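Local coordinates for peroxidase (Cellulomonas bogoriensis 69B4 = DSM 16987, PDB 6QZO), which binds heme b and probably acts as a peroxidase of the dye-decolorizing (DyP-type) family, at residues Val28-Gly39 / Pro96-Gly104; Leu109-Arg118 / Tyr375-Gly383. All coordinates share one frame; numbering follows the deposited sequence.

Contacts 1 and 2 come in series along the chain: contact 1 closes within the N-terminal part, and contact 2 then joins residues 109-118 to the C-terminus, 375-383. Strand 100-105 in contact 1 leads almost directly into helix 107-113 of contact 2. Their centres lie about 22 Å apart, and both are away from the heme. In contact 1 the early segment 28-39 runs along the outermost strand of the N-terminal antiparallel sheet, whereas in contact 2 the last residues of the protein close over the helix that follows this strand. The two meet at Val376, whose CG1 packs on Val103 CG2 at 4.0 Å. Together they show how both ends of a chain can be fastened to one strand-helix unit.

Contact 1: Val28-Gly39 / Pro96-Gly104; sequences VVVPCHGEHQAG and PAALTVTVG
Gln37 NE2 is held by two carbonyl oxygens, Val103 O in the strand and Pro367 O from a distant loop. The first bond, 2.9 Å from Gln37 NE2 to Val103 O, lies close to the amide plane and meets a lone pair of the carbonyl. On the other side of the amide, Val103 N points almost straight at Gln37 OE1 (2.9 Å, 175° at the hydrogen), arriving tilted from the carbonyl plane. One side-chain amide thus pairs with both backbone groups of a single residue, as a neighbouring strand would, and this double grip fixes its rotation. CG of Gln37 stands opposite the carbonyl carbon (chi1 -71°), and the chain then extends to the strand.

One residue on, Thr102 OG1 donates to a lone pair of Ala38 O at 2.8 Å, in the carbonyl plane. Gly39 passes closely here, its CA 3.6 Å from Thr100 OG1. The methyl CG2 of Thr100 meets Val30 CG1 at 3.8 Å and also touches Ala38 CB. A water donates to both Val30 O and Leu99 O, bridging two carbonyl oxygens, which as acceptors cannot bond to each other.

At the far end, Ala98 N donates to Val28 O at 2.8 Å, while the methyl of Ala98 touches both Val28 CG1 and Val30 CG2. Ala98 belongs to a type I' turn, Pro96 to Leu99, closed by Leu99 N on Pro96 O. The whole is an irregular segment laid along the edge strand of the antiparallel sheet in the N-terminal ferredoxin-like half of a DyP-type peroxidase.

Contact 2: Leu109-Arg118 / Tyr375-Gly383; sequences LLTAAGLRHR and YVGQRLLEG
Leu380 and Leu115 form the centre of the apolar part of this contact, with Leu115 CD1 against Leu380 CG at 3.7 Å. The branches of Leu380 divide the work: CD1 lies against Leu115 CD1 and the CB of Arg118, while CD2 reaches Leu110 CD1 at 3.9 Å and, more loosely, Leu109 CD2. Its CG stands opposite the backbone N (chi1 174°), which brings both methyls into touch with residues of 109-118. Leu115 is likewise forked between two partners. Its CD1 covers Leu380, and its CD2 rests on the carboxylate carbon of Gly383, 3.5 Å away. Beside this cluster, Leu381 CD1 meets the methyl of Ala113.

The polar part concerns the terminal carboxylate of the chain. Arg118 NE donates to Gly383 O at 2.8 Å, a bent bond (133° at the hydrogen) whose acceptor is tilted from the guanidinium plane. Arg118 NH2 and Gly383 OXT form a salt bridge at 3.0 Å, but OXT sits over a face of the guanidinium, so attraction of charge acts here without a directed N-H. The arginine chain folds back at its second torsion (chi2 -76°), which lets the guanidinium reach the chain end while CB stays on Leu380. His117 brings the edge of its ring to the same oxygen, CE1 lying 3.5 Å from Gly383 OXT.

Backbone turns shape both partners. Helix 107-113 ends in a Schellman motif at Gly114, after which Leu115 turns in toward the C-terminal segment; Gly377 occupies the N-cap position of helix 378-381. Around them, Leu109 packs on Val64 of helix 61-78 and on Leu55 of strand 47-55, Leu110 and Leu380 both touch Phe105 of strand 100-105, and Trp224 NE1 donates a hydrogen bond to Arg118 O, while Leu380 also touches the Trp224 side chain.

Contact 1: Val28-Gly39 / Pro96-Gly104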
loop_
_atom_site.group_PDB
_atom_site.type_symbol
_atom_site.label_atom_id
_atom_site.label_comp_id
_atom_site.label_asym_id
_atom_site.label_seq_id
_atom_site.Cartn_x
_atom_site.Cartn_y
_atom_site.Cartn_z
ATOM N N VAL A 28 7.946 -15.676 -10.608
ATOM C CA VAL A 28 8.808 -16.309 -9.575
ATOM C C VAL A 28 7.908 -17.090 -8.605
ATOM O O VAL A 28 6.968 -16.491 -8.056
ATOM C CB VAL A 28 9.695 -15.277 -8.860
ATOM C CG1 VAL A 28 10.403 -15.887 -7.661
ATOM C CG2 VAL A 28 10.710 -14.658 -9.803
ATOM N N VAL A 29 8.188 -18.383 -8.448
ATOM C CA VAL A 29 7.604 -19.300 -7.422
ATOM C C VAL A 29 8.665 -19.551 -6.343
ATOM O O VAL A 29 9.759 -20.063 -6.688
ATOM C CB VAL A 29 7.170 -20.630 -8.073
ATOM C CG1 VAL A 29 6.752 -21.679 -7.041
ATOM C CG2 VAL A 29 6.066 -20.420 -9.100
ATOM N N VAL A 30 8.372 -19.200 -5.094
ATOM C CA VAL A 30 9.196 -19.587 -3.914
ATOM C C VAL A 30 8.584 -20.845 -3.319
ATOM O O VAL A 30 7.428 -20.805 -2.901
ATOM C CB VAL A 30 9.276 -18.477 -2.857
ATOM C CG1 VAL A 30 9.913 -18.987 -1.560
ATOM C CG2 VAL A 30 9.986 -17.233 -3.396
ATOM N N PRO A 31 9.337 -21.978 -3.235
ATOM C CA PRO A 31 8.773 -23.226 -2.729
ATOM C C PRO A 31 8.276 -23.017 -1.294
ATOM O O PRO A 31 8.982 -22.390 -0.503
ATOM C CB PRO A 31 9.930 -24.239 -2.794
ATOM C CG PRO A 31 10.861 -23.637 -3.840
ATOM C CD PRO A 31 10.742 -22.135 -3.645
ATOM N N CYS A 32 7.071 -23.495 -1.003
ATOM C CA CYS A 32 6.446 -23.403 0.338
ATOM C C CYS A 32 6.832 -24.627 1.197
ATOM O O CYS A 32 6.647 -24.546 2.420
ATOM C CB CYS A 32 4.933 -23.292 0.196
ATOM S SG CYS A 32 4.171 -24.749 -0.566
ATOM N N HIS A 33 7.383 -25.678 0.576
ATOM C CA HIS A 33 7.857 -26.916 1.245
ATOM C C HIS A 33 9.354 -26.844 1.552
ATOM O O HIS A 33 10.129 -26.368 0.689
ATOM C CB HIS A 33 7.578 -28.158 0.387
ATOM C CG HIS A 33 6.130 -28.376 0.126
ATOM N ND1 HIS A 33 5.626 -28.483 -1.154
ATOM C CD2 HIS A 33 5.079 -28.463 0.960
ATOM C CE1 HIS A 33 4.321 -28.647 -1.097
ATOM N NE2 HIS A 33 3.957 -28.643 0.195
ATOM N N GLY A 34 9.736 -27.333 2.726
ATOM C CA GLY A 34 11.144 -27.532 3.117
ATOM C C GLY A 34 11.250 -27.858 4.598
ATOM O O GLY A 34 10.201 -27.959 5.253
ATOM N N GLU A 35 12.479 -28.031 5.089
ATOM C CA GLU A 35 12.846 -28.111 6.526
ATOM C C GLU A 35 12.164 -26.955 7.276
ATOM O O GLU A 35 11.659 -27.192 8.388
ATOM C CB GLU A 35 14.381 -28.090 6.667
ATOM C CG GLU A 35 14.881 -28.371 8.077
ATOM C CD GLU A 35 16.363 -28.692 8.214
ATOM O OE1 GLU A 35 17.107 -28.470 7.255
ATOM O OE2 GLU A 35 16.789 -29.031 9.336
ATOM N N HIS A 36 12.125 -25.757 6.691
ATOM C CA HIS A 36 11.557 -24.540 7.342
ATOM C C HIS A 36 10.415 -23.969 6.504
ATOM O O HIS A 36 10.359 -24.267 5.298
ATOM C CB HIS A 36 12.645 -23.484 7.542
ATOM C CG HIS A 36 13.963 -24.028 7.991
ATOM N ND1 HIS A 36 14.188 -24.443 9.289
ATOM C CD2 HIS A 36 15.132 -24.186 7.331
ATOM C CE1 HIS A 36 15.442 -24.834 9.410
ATOM N NE2 HIS A 36 16.043 -24.691 8.214
ATOM N N GLN A 37 9.550 -23.164 7.117
ATOM C CA GLN A 37 8.553 -22.332 6.391
ATOM C C GLN A 37 9.321 -21.303 5.555
ATOM O O GLN A 37 10.378 -20.848 6.004
ATOM C CB GLN A 37 7.602 -21.621 7.353
ATOM C CG GLN A 37 6.605 -22.544 8.047
ATOM C CD GLN A 37 5.476 -21.793 8.704
ATOM O OE1 GLN A 37 4.569 -21.297 8.038
ATOM N NE2 GLN A 37 5.522 -21.709 10.025
ATOM N N ALA A 38 8.823 -20.965 4.366
ATOM C CA ALA A 38 9.372 -19.871 3.535
ATOM C C ALA A 38 8.932 -18.548 4.167
ATOM O O ALA A 38 8.043 -18.585 5.046
ATOM C CB ALA A 38 8.881 -20.012 2.119
ATOM N N GLY A 39 9.538 -17.436 3.756
ATOM C CA GLY A 39 9.130 -16.088 4.189
ATOM C C GLY A 39 9.902 -15.625 5.400
ATOM O O GLY A 39 9.513 -14.602 5.981
ATOM N N PRO A 96 2.082 -15.523 -9.264
ATOM C CA PRO A 96 2.524 -15.802 -7.899
ATOM C C PRO A 96 3.406 -14.691 -7.307
ATOM O O PRO A 96 3.306 -14.473 -6.134
ATOM C CB PRO A 96 3.271 -17.139 -8.021
ATOM C CG PRO A 96 3.751 -17.153 -9.446
ATOM C CD PRO A 96 2.659 -16.462 -10.241
ATOM N N ALA A 97 4.265 -14.064 -8.111
ATOM C CA ALA A 97 5.073 -12.890 -7.703
ATOM C C ALA A 97 5.818 -13.170 -6.380
ATOM O O ALA A 97 5.770 -12.310 -5.468
ATOM C CB ALA A 97 4.166 -11.689 -7.566
ATOM N N ALA A 98 6.485 -14.320 -6.284
ATOM C CA ALA A 98 7.305 -14.749 -5.122
ATOM C C ALA A 98 6.463 -14.829 -3.838
ATOM O O ALA A 98 7.037 -14.672 -2.756
ATOM C CB ALA A 98 8.479 -13.815 -4.964
ATOM N N LEU A 99 5.157 -15.086 -3.944
ATOM C CA LEU A 99 4.253 -15.140 -2.763
ATOM C C LEU A 99 4.823 -16.131 -1.741
ATOM O O LEU A 99 5.170 -17.251 -2.159
ATOM C CB LEU A 99 2.850 -15.582 -3.178
ATOM C CG LEU A 99 1.820 -15.646 -2.049
ATOM C CD1 LEU A 99 1.645 -14.287 -1.397
ATOM C CD2 LEU A 99 0.479 -16.149 -2.583
ATOM N N THR A 100 4.897 -15.712 -0.470
ATOM C CA THR A 100 5.080 -16.584 0.717
ATOM C C THR A 100 3.981 -16.280 1.738
ATOM O O THR A 100 3.512 -15.122 1.783
ATOM C CB THR A 100 6.450 -16.391 1.386
ATOM O OG1 THR A 100 6.587 -15.045 1.851
ATOM C CG2 THR A 100 7.603 -16.732 0.472
ATOM N N VAL A 101 3.573 -17.304 2.485
ATOM C CA VAL A 101 2.709 -17.199 3.691
ATOM C C VAL A 101 3.476 -17.887 4.803
ATOM O O VAL A 101 3.882 -19.050 4.577
ATOM C CB VAL A 101 1.330 -17.851 3.479
ATOM C CG1 VAL A 101 0.425 -17.699 4.701
ATOM C CG2 VAL A 101 0.647 -17.287 2.244
ATOM N N THR A 102 3.740 -17.184 5.901
ATOM C CA THR A 102 4.402 -17.728 7.112
ATOM C C THR A 102 3.355 -17.739 8.223
ATOM O O THR A 102 2.742 -16.657 8.450
ATOM C CB THR A 102 5.631 -16.891 7.481
ATOM O OG1 THR A 102 6.441 -16.691 6.310
ATOM C CG2 THR A 102 6.450 -17.515 8.586
ATOM N N VAL A 103 3.117 -18.909 8.831
ATOM C CA VAL A 103 2.082 -19.095 9.892
ATOM C C VAL A 103 2.775 -19.084 11.251
ATOM O O VAL A 103 3.740 -19.848 11.441
ATOM C CB VAL A 103 1.305 -20.412 9.699
ATOM C CG1 VAL A 103 0.150 -20.540 10.679
ATOM C CG2 VAL A 103 0.814 -20.548 8.269
ATOM N N GLY A 104 2.277 -18.249 12.158
ATOM C CA GLY A 104 2.753 -18.159 13.550
ATOM C C GLY A 104 1.588 -18.381 14.486
ATOM O O GLY A 104 0.449 -17.962 14.145
HETATM O O HOH W 1 6.055 -19.717 -1.034
#

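Contact 2: Leu109-Arg118 / Tyr375-Gly383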
loop_
_atom_site.group_PDB
_atom_site.type_symbol
_atom_site.label_atom_id
_atom_site.label_comp_id
_atom_site.label_asym_id
_atom_site.label_seq_id
_atom_site.Cartn_x
_atom_site.Cartn_y
_atom_site.Cartn_z
ATOM N N LEU A 109 -3.846 -19.848 20.651
ATOM C CA LEU A 109 -4.066 -21.010 19.750
ATOM C C LEU A 109 -3.809 -22.293 20.537
ATOM O O LEU A 109 -4.634 -23.211 20.444
ATOM C CB LEU A 109 -3.181 -20.955 18.509
ATOM C CG LEU A 109 -3.466 -22.069 17.491
ATOM C CD1 LEU A 109 -3.457 -21.553 16.055
ATOM C CD2 LEU A 109 -2.466 -23.208 17.639
ATOM N N LEU A 110 -2.712 -22.353 21.286
ATOM C CA LEU A 110 -2.335 -23.564 22.061
ATOM C C LEU A 110 -3.368 -23.792 23.164
ATOM O O LEU A 110 -3.793 -24.943 23.350
ATOM C CB LEU A 110 -0.923 -23.400 22.624
ATOM C CG LEU A 110 0.172 -23.859 21.670
ATOM C CD1 LEU A 110 0.355 -22.857 20.548
ATOM C CD2 LEU A 110 1.481 -24.082 22.398
ATOM N N THR A 111 -3.798 -22.723 23.829
ATOM C CA THR A 111 -4.883 -22.762 24.844
ATOM C C THR A 111 -6.130 -23.380 24.213
ATOM O O THR A 111 -6.658 -24.351 24.795
ATOM C CB THR A 111 -5.170 -21.369 25.411
ATOM O OG1 THR A 111 -3.957 -20.933 26.010
ATOM C CG2 THR A 111 -6.275 -21.355 26.441
ATOM N N ALA A 112 -6.581 -22.846 23.077
ATOM C CA ALA A 112 -7.849 -23.245 22.423
ATOM C C ALA A 112 -7.774 -24.719 22.010
ATOM O O ALA A 112 -8.785 -25.399 22.159
ATOM C CB ALA A 112 -8.143 -22.338 21.248
ATOM N N ALA A 113 -6.606 -25.188 21.553
ATOM C CA ALA A 113 -6.375 -26.591 21.123
ATOM C C ALA A 113 -6.173 -27.527 22.325
ATOM O O ALA A 113 -6.124 -28.757 22.079
ATOM C CB ALA A 113 -5.173 -26.677 20.204
ATOM N N GLY A 114 -6.047 -27.003 23.549
ATOM C CA GLY A 114 -5.801 -27.825 24.752
ATOM C C GLY A 114 -4.362 -28.301 24.802
ATOM O O GLY A 114 -4.142 -29.474 25.140
ATOM N N LEU A 115 -3.410 -27.413 24.491
ATOM C CA LEU A 115 -1.980 -27.748 24.298
ATOM C C LEU A 115 -1.096 -26.743 25.034
ATOM O O LEU A 115 0.063 -26.543 24.578
ATOM C CB LEU A 115 -1.680 -27.741 22.793
ATOM C CG LEU A 115 -2.387 -28.803 21.952
ATOM C CD1 LEU A 115 -2.121 -28.586 20.474
ATOM C CD2 LEU A 115 -1.944 -30.198 22.371
ATOM N N ARG A 116 -1.595 -26.144 26.121
ATOM C CA ARG A 116 -0.807 -25.147 26.909
ATOM C C ARG A 116 0.529 -25.777 27.326
ATOM O O ARG A 116 1.554 -25.088 27.317
ATOM C CB ARG A 116 -1.527 -24.701 28.186
ATOM C CG ARG A 116 -2.874 -24.031 27.998
ATOM C CD ARG A 116 -3.395 -23.408 29.280
ATOM N NE ARG A 116 -3.374 -21.963 29.101
ATOM C CZ ARG A 116 -2.439 -21.134 29.579
ATOM N NH1 ARG A 116 -1.479 -21.560 30.389
ATOM N NH2 ARG A 116 -2.510 -19.846 29.290
ATOM N N HIS A 117 0.501 -27.065 27.675
ATOM C CA HIS A 117 1.667 -27.873 28.123
ATOM C C HIS A 117 2.717 -27.989 27.005
ATOM O O HIS A 117 3.859 -28.380 27.319
ATOM C CB HIS A 117 1.184 -29.237 28.666
ATOM C CG HIS A 117 0.428 -30.053 27.672
ATOM N ND1 HIS A 117 1.058 -30.933 26.818
ATOM C CD2 HIS A 117 -0.900 -30.130 27.389
ATOM C CE1 HIS A 117 0.152 -31.499 26.032
ATOM N NE2 HIS A 117 -1.055 -31.020 26.360
ATOM N N ARG A 118 2.378 -27.650 25.756
ATOM C CA ARG A 118 3.336 -27.699 24.609
ATOM C C ARG A 118 3.886 -26.303 24.300
ATOM O O ARG A 118 4.751 -26.202 23.420
ATOM C CB ARG A 118 2.681 -28.324 23.374
ATOM C CG ARG A 118 2.253 -29.772 23.583
ATOM C CD ARG A 118 3.406 -30.754 23.547
ATOM N NE ARG A 118 2.930 -32.084 23.169
ATOM C CZ ARG A 118 2.950 -33.173 23.944
ATOM N NH1 ARG A 118 3.461 -33.119 25.168
ATOM N NH2 ARG A 118 2.458 -34.316 23.485
ATOM N N TYR A 375 0.726 -30.888 6.731
ATOM C CA TYR A 375 0.092 -29.557 6.925
ATOM C C TYR A 375 0.849 -28.775 8.004
ATOM O O TYR A 375 1.464 -29.375 8.909
ATOM C CB TYR A 375 -1.400 -29.708 7.209
ATOM C CG TYR A 375 -1.756 -30.260 8.564
ATOM C CD1 TYR A 375 -1.929 -29.422 9.652
ATOM C CD2 TYR A 375 -1.966 -31.612 8.749
ATOM C CE1 TYR A 375 -2.291 -29.913 10.893
ATOM C CE2 TYR A 375 -2.327 -32.123 9.987
ATOM C CZ TYR A 375 -2.493 -31.271 11.060
ATOM O OH TYR A 375 -2.838 -31.766 12.281
ATOM N N VAL A 376 0.836 -27.448 7.882
ATOM C CA VAL A 376 1.620 -26.542 8.758
ATOM C C VAL A 376 1.099 -26.707 10.196
ATOM O O VAL A 376 -0.123 -26.620 10.402
ATOM C CB VAL A 376 1.567 -25.087 8.270
ATOM C CG1 VAL A 376 0.159 -24.505 8.358
ATOM C CG2 VAL A 376 2.563 -24.218 9.021
ATOM N N GLY A 377 2.011 -26.977 11.140
ATOM C CA GLY A 377 1.713 -27.061 12.580
ATOM C C GLY A 377 1.255 -28.449 12.979
ATOM O O GLY A 377 0.854 -28.642 14.136
ATOM N N GLN A 378 1.367 -29.403 12.056
ATOM C CA GLN A 378 0.914 -30.807 12.252
ATOM C C GLN A 378 1.580 -31.421 13.500
ATOM O O GLN A 378 0.862 -32.072 14.277
ATOM C CB GLN A 378 1.235 -31.608 10.994
ATOM C CG GLN A 378 0.772 -33.056 11.053
ATOM C CD GLN A 378 0.966 -33.705 9.706
ATOM O OE1 GLN A 378 1.589 -33.138 8.804
ATOM N NE2 GLN A 378 0.410 -34.893 9.553
ATOM N N ARG A 379 2.890 -31.236 13.685
ATOM C CA ARG A 379 3.663 -31.813 14.828
ATOM C C ARG A 379 3.100 -31.296 16.161
ATOM O O ARG A 379 3.187 -32.036 17.153
ATOM C CB ARG A 379 5.166 -31.512 14.721
ATOM C CG ARG A 379 5.890 -32.341 13.669
ATOM C CD ARG A 379 7.402 -32.107 13.619
ATOM N NE ARG A 379 7.740 -30.869 12.921
ATOM C CZ ARG A 379 7.958 -30.745 11.599
ATOM N NH1 ARG A 379 7.888 -31.798 10.796
ATOM N NH2 ARG A 379 8.260 -29.562 11.080
ATOM N N LEU A 380 2.549 -30.080 16.197
ATOM C CA LEU A 380 1.887 -29.560 17.423
ATOM C C LEU A 380 0.567 -30.300 17.659
ATOM O O LEU A 380 0.352 -30.763 18.799
ATOM C CB LEU A 380 1.643 -28.052 17.311
ATOM C CG LEU A 380 0.830 -27.447 18.461
ATOM C CD1 LEU A 380 1.498 -27.723 19.808
ATOM C CD2 LEU A 380 0.607 -25.956 18.235
ATOM N N LEU A 381 -0.310 -30.363 16.651
ATOM C CA LEU A 381 -1.731 -30.780 16.834
ATOM C C LEU A 381 -1.860 -32.310 16.954
ATOM O O LEU A 381 -2.972 -32.765 17.219
ATOM C CB LEU A 381 -2.560 -30.248 15.663
ATOM C CG LEU A 381 -3.092 -28.839 15.767
ATOM C CD1 LEU A 381 -4.346 -28.794 16.637
ATOM C CD2 LEU A 381 -2.025 -27.847 16.221
ATOM N N GLU A 382 -0.758 -33.064 16.811
ATOM C CA GLU A 382 -0.581 -34.496 17.201
ATOM C C GLU A 382 -1.059 -34.734 18.661
ATOM O O GLU A 382 -1.720 -35.751 18.900
ATOM C CB GLU A 382 0.903 -34.899 16.988
ATOM C CG GLU A 382 1.228 -36.102 16.097
ATOM C CD GLU A 382 0.878 -35.964 14.631
ATOM O OE1 GLU A 382 0.134 -35.018 14.263
ATOM O OE2 GLU A 382 1.335 -36.819 13.863
ATOM N N GLY A 383 -0.761 -33.821 19.580
ATOM C CA GLY A 383 -1.218 -33.901 20.980
ATOM C C GLY A 383 -0.229 -33.271 21.939
ATOM O O GLY A 383 0.743 -32.619 21.547
ATOM O OXT GLY A 383 -0.433 -33.446 23.151
#